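Local coordinates for protein tumor necrosis factor receptor superfamily member 16 (Rattus norvegicus, PDB 1SG1) that probably serves as a low-affinity receptor for nerve growth factor and related neurotrophins, through an elongated extracellular rod of cysteine-rich repeats, at residues G63-S68 with G92-C97; V117-P122 with D134-C139. One frame throughout, in Å; residues are numbered along the deposited sequence.

Contact 1: residues G63-S68 with G92-C97; sequences GLQSMS and GHCEAC
Gln65 OE1 lies 3.4 Å from Cys94 SG, and this is the nearest polar approach between 63-68 and 92-97. The oxygen approaches the sulfur nearly in line with the CB-SG bond, on the side away from CB (CB-SG-OE1 about 159°). That direction is consistent with a weak sulfur-oxygen attraction, although no hydrogen bond joins the two segments. The glutamine reaches the sulfur because its chain bends at chi2 (-76°), which swings the amide oxygen over to Cys94. The backbone oxygen Leu64 O is a looser neighbour of the same sulfur, with 3.9 Å from Leu64 O to Cys94 SG.

Leu64 supplies the apolar half of the contact. Its CD1 branch lies alongside the cysteine, 3.6 Å from Cys94 CB, and the same methyl meets the carbonyl, with Leu64 CD1 to Cys94 O at 3.5 Å. The nearer part of the leucine also packs here, Leu64 CB standing 3.7 Å from Cys94 CB. Tyr85 touches both Leu64 and Cys94. Cys94 is buried, and its sulfur forms the disulfide to Cys81. Gln65 packs on Cys81 as well, so it touches both halves of that bridge. The contact joins the end of one two-stranded antiparallel sheet, 65-69 with 78-81, to the next, 85-87 with 94-96. It lies where one cysteine-rich repeat of the TNF receptor fold meets the next.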
ATOM      1  N   GLY C  63       5.023 -17.860   8.543  1.00 32.88           N
ATOM      2  CA  GLY C  63       4.074 -18.684   7.798  1.00 33.38           C
ATOM      3  C   GLY C  63       3.286 -18.012   6.682  1.00 34.71           C
ATOM      4  O   GLY C  63       3.855 -17.485   5.715  1.00 31.66           O
ATOM      5  N   LEU C  64       1.964 -18.070   6.817  1.00 34.38           N
ATOM      6  CA  LEU C  64       1.038 -17.470   5.870  1.00 35.60           C
ATOM      7  C   LEU C  64       0.869 -15.985   6.177  1.00 37.64           C
ATOM      8  O   LEU C  64       0.072 -15.302   5.537  1.00 38.97           O
ATOM      9  CB  LEU C  64      -0.334 -18.137   5.960  1.00 31.46           C
ATOM     10  CG  LEU C  64      -0.515 -19.543   5.396  1.00 32.61           C
ATOM     11  CD1 LEU C  64      -1.957 -19.994   5.595  1.00 27.86           C
ATOM     12  CD2 LEU C  64      -0.137 -19.560   3.913  1.00 32.00           C
ATOM     13  N   GLN C  65       1.603 -15.488   7.168  1.00 38.97           N
ATOM     14  CA  GLN C  65       1.501 -14.082   7.552  1.00 39.31           C
ATOM     15  C   GLN C  65       2.426 -13.249   6.691  1.00 38.91           C
ATOM     16  O   GLN C  65       3.558 -13.646   6.440  1.00 39.23           O
ATOM     17  CB  GLN C  65       1.867 -13.912   9.028  1.00 40.94           C
ATOM     18  CG  GLN C  65       0.791 -14.393   9.986  1.00 43.52           C
ATOM     19  CD  GLN C  65      -0.358 -13.424  10.062  1.00 46.43           C
ATOM     20  OE1 GLN C  65      -1.514 -13.811  10.253  1.00 48.19           O
ATOM     21  NE2 GLN C  65      -0.045 -12.139   9.922  1.00 48.04           N
ATOM     22  N   SER C  66       1.944 -12.096   6.239  1.00 36.60           N
ATOM     23  CA  SER C  66       2.751 -11.223   5.412  1.00 34.61           C
ATOM     24  C   SER C  66       2.835  -9.799   5.952  1.00 33.70           C
ATOM     25  O   SER C  66       1.915  -9.272   6.577  1.00 33.83           O
ATOM     26  CB  SER C  66       2.205 -11.190   3.984  1.00 36.32           C
ATOM     27  OG  SER C  66       0.958 -10.527   3.946  1.00 34.95           O
ATOM     28  N   MET C  67       3.955  -9.169   5.672  1.00 32.30           N
ATOM     29  CA  MET C  67       4.188  -7.832   6.127  1.00 32.06           C
ATOM     30  C   MET C  67       3.154  -6.889   5.543  1.00 30.30           C
ATOM     31  O   MET C  67       2.935  -6.832   4.351  1.00 29.26           O
ATOM     32  CB  MET C  67       5.607  -7.425   5.731  1.00 32.46           C
ATOM     33  CG  MET C  67       5.965  -5.972   5.950  1.00 36.30           C
ATOM     34  SD  MET C  67       7.730  -5.717   5.713  1.00 36.01           S
ATOM     35  CE  MET C  67       8.276  -6.168   7.338  1.00 40.20           C
ATOM     36  N   SER C  68       2.493  -6.165   6.421  1.00 30.23           N
ATOM     37  CA  SER C  68       1.512  -5.197   6.020  1.00 29.20           C
ATOM     38  C   SER C  68       2.128  -3.866   6.360  1.00 27.22           C
ATOM     39  O   SER C  68       1.757  -2.847   5.809  1.00 26.16           O
ATOM     40  CB  SER C  68       0.234  -5.377   6.807  1.00 33.29           C
ATOM     41  OG  SER C  68      -0.613  -4.284   6.539  1.00 40.11           O
ATOM     42  N   GLY C  92      -7.390 -17.223  14.766  1.00 62.88           N
ATOM     43  CA  GLY C  92      -6.243 -16.374  14.487  1.00 58.40           C
ATOM     44  C   GLY C  92      -5.364 -16.964  13.395  1.00 53.81           C
ATOM     45  O   GLY C  92      -4.279 -16.466  13.105  1.00 53.08           O
ATOM     46  N   HIS C  93      -5.857 -18.041  12.797  1.00 50.31           N
ATOM     47  CA  HIS C  93      -5.174 -18.736  11.730  1.00 48.80           C
ATOM     48  C   HIS C  93      -5.593 -18.221  10.343  1.00 48.67           C
ATOM     49  O   HIS C  93      -6.728 -17.778  10.146  1.00 46.62           O
ATOM     50  CB  HIS C  93      -5.479 -20.227  11.821  1.00 48.47           C
ATOM     51  CG  HIS C  93      -4.658 -21.060  10.893  1.00 48.06           C
ATOM     52  ND1 HIS C  93      -5.216 -21.899   9.956  1.00 48.33           N
ATOM     53  CD2 HIS C  93      -3.316 -21.154  10.736  1.00 46.90           C
ATOM     54  CE1 HIS C  93      -4.254 -22.475   9.256  1.00 46.33           C
ATOM     55  NE2 HIS C  93      -3.093 -22.038   9.710  1.00 47.49           N
ATOM     56  N   CYS C  94      -4.667 -18.273   9.388  1.00 47.70           N
ATOM     57  CA  CYS C  94      -4.972 -17.841   8.034  1.00 45.87           C
ATOM     58  C   CYS C  94      -5.610 -18.982   7.272  1.00 45.24           C
ATOM     59  O   CYS C  94      -5.053 -20.076   7.171  1.00 43.58           O
ATOM     60  CB  CYS C  94      -3.722 -17.391   7.286  1.00 44.75           C
ATOM     61  SG  CYS C  94      -2.906 -15.920   7.956  1.00 43.02           S
ATOM     62  N   GLU C  95      -6.793 -18.699   6.740  1.00 45.09           N
ATOM     63  CA  GLU C  95      -7.582 -19.650   5.967  1.00 45.76           C
ATOM     64  C   GLU C  95      -7.664 -19.148   4.523  1.00 43.77           C
ATOM     65  O   GLU C  95      -7.734 -17.948   4.284  1.00 43.75           O
ATOM     66  CB  GLU C  95      -8.985 -19.758   6.576  1.00 49.34           C
ATOM     67  CG  GLU C  95      -9.393 -21.163   7.021  1.00 55.77           C
ATOM     68  CD  GLU C  95      -8.502 -21.730   8.106  1.00 57.35           C
ATOM     69  OE1 GLU C  95      -7.347 -22.085   7.797  1.00 60.92           O
ATOM     70  OE2 GLU C  95      -8.951 -21.818   9.270  1.00 59.95           O
ATOM     71  N   ALA C  96      -7.626 -20.052   3.556  1.00 42.04           N
ATOM     72  CA  ALA C  96      -7.709 -19.623   2.168  1.00 41.54           C
ATOM     73  C   ALA C  96      -9.085 -19.025   1.913  1.00 40.97           C
ATOM     74  O   ALA C  96     -10.092 -19.551   2.384  1.00 39.10           O
ATOM     75  CB  ALA C  96      -7.467 -20.788   1.229  1.00 41.33           C
ATOM     76  N   CYS C  97      -9.105 -17.910   1.183  1.00 39.72           N
ATOM     77  CA  CYS C  97     -10.341 -17.225   0.841  1.00 39.04           C
ATOM     78  C   CYS C  97     -11.328 -18.178   0.162  1.00 38.77           C
ATOM     79  O   CYS C  97     -10.928 -19.119  -0.517  1.00 39.32           O
ATOM     80  CB  CYS C  97     -10.048 -16.081  -0.128  1.00 38.43           C
ATOM     81  SG  CYS C  97      -9.098 -14.670   0.516  1.00 33.88           S
TER

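Contact 2: residues V117-P122 with D134-C139; sequences VCEECP and DPCLPC
Cys121 and Cys136 are joined by a disulfide, 2.0 Å from Cys121 SG to Cys136 SG. It belongs to a cysteine-rich repeat of the TNF receptor fold, where such bridges stand in for a large hydrophobic core. The bridge has a chi3 of -87°, a left-handed turn close to the relaxed right angle. On both cysteines the sulfur sits beside the backbone N, and the two side chains project toward each other.

Two neighbours flank the bridge. Pro122 brings its ring carbon next to the sulfur, 4.3 Å from Pro122 CD to Cys136 SG. Glu119 O lies 4.1 Å from Cys136 SG, and Ser104 OG hydrogen-bonds to that carbonyl oxygen. Thr125 also touches Cys136.

Further out, the fully extended side chain of Glu119 carries its carboxylate toward a water beside Cys136 N. Outside the two segments, OE1 has a salt-bridge partner, a basic side chain of another protein chain. OE1 also accepts a hydrogen bond from the water, 3.0 Å from Glu119 OE1 to the water oxygen. The same water accepts from the backbone, with Cys136 N 2.8 Å from the water oxygen.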
ATOM      1  N   VAL C 117     -17.195 -12.724   0.423  1.00 35.06           N
ATOM      2  CA  VAL C 117     -18.660 -12.782   0.485  1.00 37.26           C
ATOM      3  C   VAL C 117     -19.160 -12.967  -0.951  1.00 38.76           C
ATOM      4  O   VAL C 117     -19.065 -12.039  -1.768  1.00 38.02           O
ATOM      5  CB  VAL C 117     -19.284 -11.488   0.987  1.00 38.61           C
ATOM      6  CG1 VAL C 117     -20.804 -11.588   0.879  1.00 38.63           C
ATOM      7  CG2 VAL C 117     -18.869 -11.223   2.414  1.00 38.03           C
ATOM      8  N   CYS C 118     -19.684 -14.150  -1.271  1.00 39.22           N
ATOM      9  CA  CYS C 118     -20.181 -14.413  -2.627  1.00 39.95           C
ATOM     10  C   CYS C 118     -21.667 -14.186  -2.868  1.00 37.91           C
ATOM     11  O   CYS C 118     -22.433 -13.924  -1.959  1.00 35.85           O
ATOM     12  CB  CYS C 118     -19.839 -15.829  -3.054  1.00 41.39           C
ATOM     13  SG  CYS C 118     -18.056 -16.101  -3.194  1.00 45.54           S
ATOM     14  N   GLU C 119     -22.060 -14.334  -4.123  1.00 38.83           N
ATOM     15  CA  GLU C 119     -23.435 -14.111  -4.544  1.00 39.58           C
ATOM     16  C   GLU C 119     -23.812 -15.010  -5.717  1.00 39.97           C
ATOM     17  O   GLU C 119     -23.032 -15.204  -6.643  1.00 38.71           O
ATOM     18  CB  GLU C 119     -23.559 -12.653  -4.953  1.00 39.37           C
ATOM     19  CG  GLU C 119     -24.846 -12.209  -5.565  1.00 38.37           C
ATOM     20  CD  GLU C 119     -24.777 -10.744  -5.947  1.00 39.55           C
ATOM     21  OE1 GLU C 119     -23.957 -10.382  -6.825  1.00 38.52           O
ATOM     22  OE2 GLU C 119     -25.526  -9.947  -5.354  1.00 41.82           O
ATOM     23  N   GLU C 120     -25.010 -15.578  -5.651  1.00 40.79           N
ATOM     24  CA  GLU C 120     -25.525 -16.414  -6.718  1.00 40.94           C
ATOM     25  C   GLU C 120     -25.921 -15.302  -7.682  1.00 39.54           C
ATOM     26  O   GLU C 120     -26.613 -14.360  -7.279  1.00 36.71           O
ATOM     27  CB  GLU C 120     -26.761 -17.162  -6.228  1.00 45.44           C
ATOM     28  CG  GLU C 120     -27.010 -18.510  -6.868  1.00 50.14           C
ATOM     29  CD  GLU C 120     -25.937 -19.532  -6.527  1.00 52.42           C
ATOM     30  OE1 GLU C 120     -25.416 -19.494  -5.389  1.00 52.57           O
ATOM     31  OE2 GLU C 120     -25.628 -20.382  -7.395  1.00 53.36           O
ATOM     32  N   CYS C 121     -25.448 -15.393  -8.927  1.00 38.48           N
ATOM     33  CA  CYS C 121     -25.713 -14.381  -9.944  1.00 35.36           C
ATOM     34  C   CYS C 121     -27.195 -14.115 -10.150  1.00 39.33           C
ATOM     35  O   CYS C 121     -27.999 -15.029 -10.355  1.00 37.10           O
ATOM     36  CB  CYS C 121     -25.040 -14.772 -11.265  1.00 32.05           C
ATOM     37  SG  CYS C 121     -23.215 -14.703 -11.224  1.00 34.39           S
ATOM     38  N   PRO C 122     -27.587 -12.841 -10.082  1.00 42.26           N
ATOM     39  CA  PRO C 122     -28.996 -12.511 -10.267  1.00 44.45           C
ATOM     40  C   PRO C 122     -29.457 -12.612 -11.716  1.00 47.99           C
ATOM     41  O   PRO C 122     -28.669 -12.888 -12.628  1.00 48.62           O
ATOM     42  CB  PRO C 122     -29.090 -11.091  -9.717  1.00 43.72           C
ATOM     43  CG  PRO C 122     -27.778 -10.522 -10.075  1.00 45.26           C
ATOM     44  CD  PRO C 122     -26.805 -11.641  -9.746  1.00 43.59           C
ATOM     45  N   ASP C 134     -13.891 -11.788  -9.265  1.00 34.69           N
ATOM     46  CA  ASP C 134     -14.869 -11.512 -10.322  1.00 33.39           C
ATOM     47  C   ASP C 134     -16.315 -11.418  -9.906  1.00 32.54           C
ATOM     48  O   ASP C 134     -16.867 -12.357  -9.343  1.00 33.57           O
ATOM     49  CB  ASP C 134     -14.775 -12.562 -11.434  1.00 35.32           C
ATOM     50  CG  ASP C 134     -13.582 -12.351 -12.337  1.00 35.43           C
ATOM     51  OD1 ASP C 134     -13.240 -11.174 -12.586  1.00 42.95           O
ATOM     52  OD2 ASP C 134     -13.004 -13.345 -12.817  1.00 34.16           O
ATOM     53  N   PRO C 135     -16.956 -10.276 -10.191  1.00 28.68           N
ATOM     54  CA  PRO C 135     -18.363 -10.045  -9.867  1.00 24.23           C
ATOM     55  C   PRO C 135     -19.201 -10.599 -11.020  1.00 23.45           C
ATOM     56  O   PRO C 135     -18.677 -10.870 -12.090  1.00 19.89           O
ATOM     57  CB  PRO C 135     -18.437  -8.530  -9.755  1.00 28.55           C
ATOM     58  CG  PRO C 135     -17.490  -8.089 -10.814  1.00 31.40           C
ATOM     59  CD  PRO C 135     -16.322  -9.052 -10.708  1.00 29.27           C
ATOM     60  N   CYS C 136     -20.497 -10.799 -10.797  1.00 25.24           N
ATOM     61  CA  CYS C 136     -21.375 -11.314 -11.845  1.00 27.25           C
ATOM     62  C   CYS C 136     -21.447 -10.237 -12.911  1.00 27.95           C
ATOM     63  O   CYS C 136     -21.521  -9.052 -12.608  1.00 30.79           O
ATOM     64  CB  CYS C 136     -22.751 -11.635 -11.274  1.00 27.58           C
ATOM     65  SG  CYS C 136     -22.778 -13.052 -10.103  1.00 31.27           S
ATOM     66  N   LEU C 137     -21.393 -10.644 -14.168  1.00 29.59           N
ATOM     67  CA  LEU C 137     -21.398  -9.688 -15.254  1.00 27.83           C
ATOM     68  C   LEU C 137     -22.711  -9.608 -16.009  1.00 30.07           C
ATOM     69  O   LEU C 137     -23.523 -10.544 -15.996  1.00 29.29           O
ATOM     70  CB  LEU C 137     -20.261 -10.023 -16.230  1.00 28.32           C
ATOM     71  CG  LEU C 137     -18.837  -9.989 -15.656  1.00 24.00           C
ATOM     72  CD1 LEU C 137     -17.852 -10.075 -16.790  1.00 26.41           C
ATOM     73  CD2 LEU C 137     -18.600  -8.702 -14.900  1.00 28.34           C
ATOM     74  N   PRO C 138     -22.957  -8.466 -16.657  1.00 33.17           N
ATOM     75  CA  PRO C 138     -24.198  -8.325 -17.415  1.00 33.12           C
ATOM     76  C   PRO C 138     -24.127  -9.121 -18.714  1.00 33.34           C
ATOM     77  O   PRO C 138     -23.149  -9.055 -19.447  1.00 32.70           O
ATOM     78  CB  PRO C 138     -24.318  -6.802 -17.614  1.00 36.56           C
ATOM     79  CG  PRO C 138     -22.932  -6.320 -17.547  1.00 34.84           C
ATOM     80  CD  PRO C 138     -22.330  -7.155 -16.437  1.00 34.52           C
ATOM     81  N   CYS C 139     -25.169  -9.896 -18.971  1.00 37.61           N
ATOM     82  CA  CYS C 139     -25.241 -10.742 -20.158  1.00 39.80           C
ATOM     83  C   CYS C 139     -25.113  -9.990 -21.478  1.00 39.91           C
ATOM     84  O   CYS C 139     -25.532  -8.830 -21.594  1.00 41.29           O
ATOM     85  CB  CYS C 139     -26.565 -11.508 -20.190  1.00 40.08           C
ATOM     86  SG  CYS C 139     -26.883 -12.788 -18.923  1.00 45.86           S
TER
HETATM   87  O   HOH W   1     -21.292 -10.202  -8.207  1.00 36.90           O

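How the contacts relate
Contact 1 closes before contact 2 opens, so the two come in series along the chain. Their centres are 26 Å apart and their nearest atoms about 8 Å apart, without touching. They share no strand. Strand 104-108 follows contact 1 in the chain and pairs antiparallel with 117-120, the strand on which contact 2 begins. The disulfides Cys97-Cys110 and Cys100-Cys118 tie the intervening chain together. Contact 1 lies near the middle of the rod and contact 2 farther toward its C-terminal end. Segment 63-68 carries Met67, which packs on an aromatic side chain of another protein chain, and segment 117-122 carries Glu119, which meets a basic one. Both fit a ligand bound along the elongated receptor.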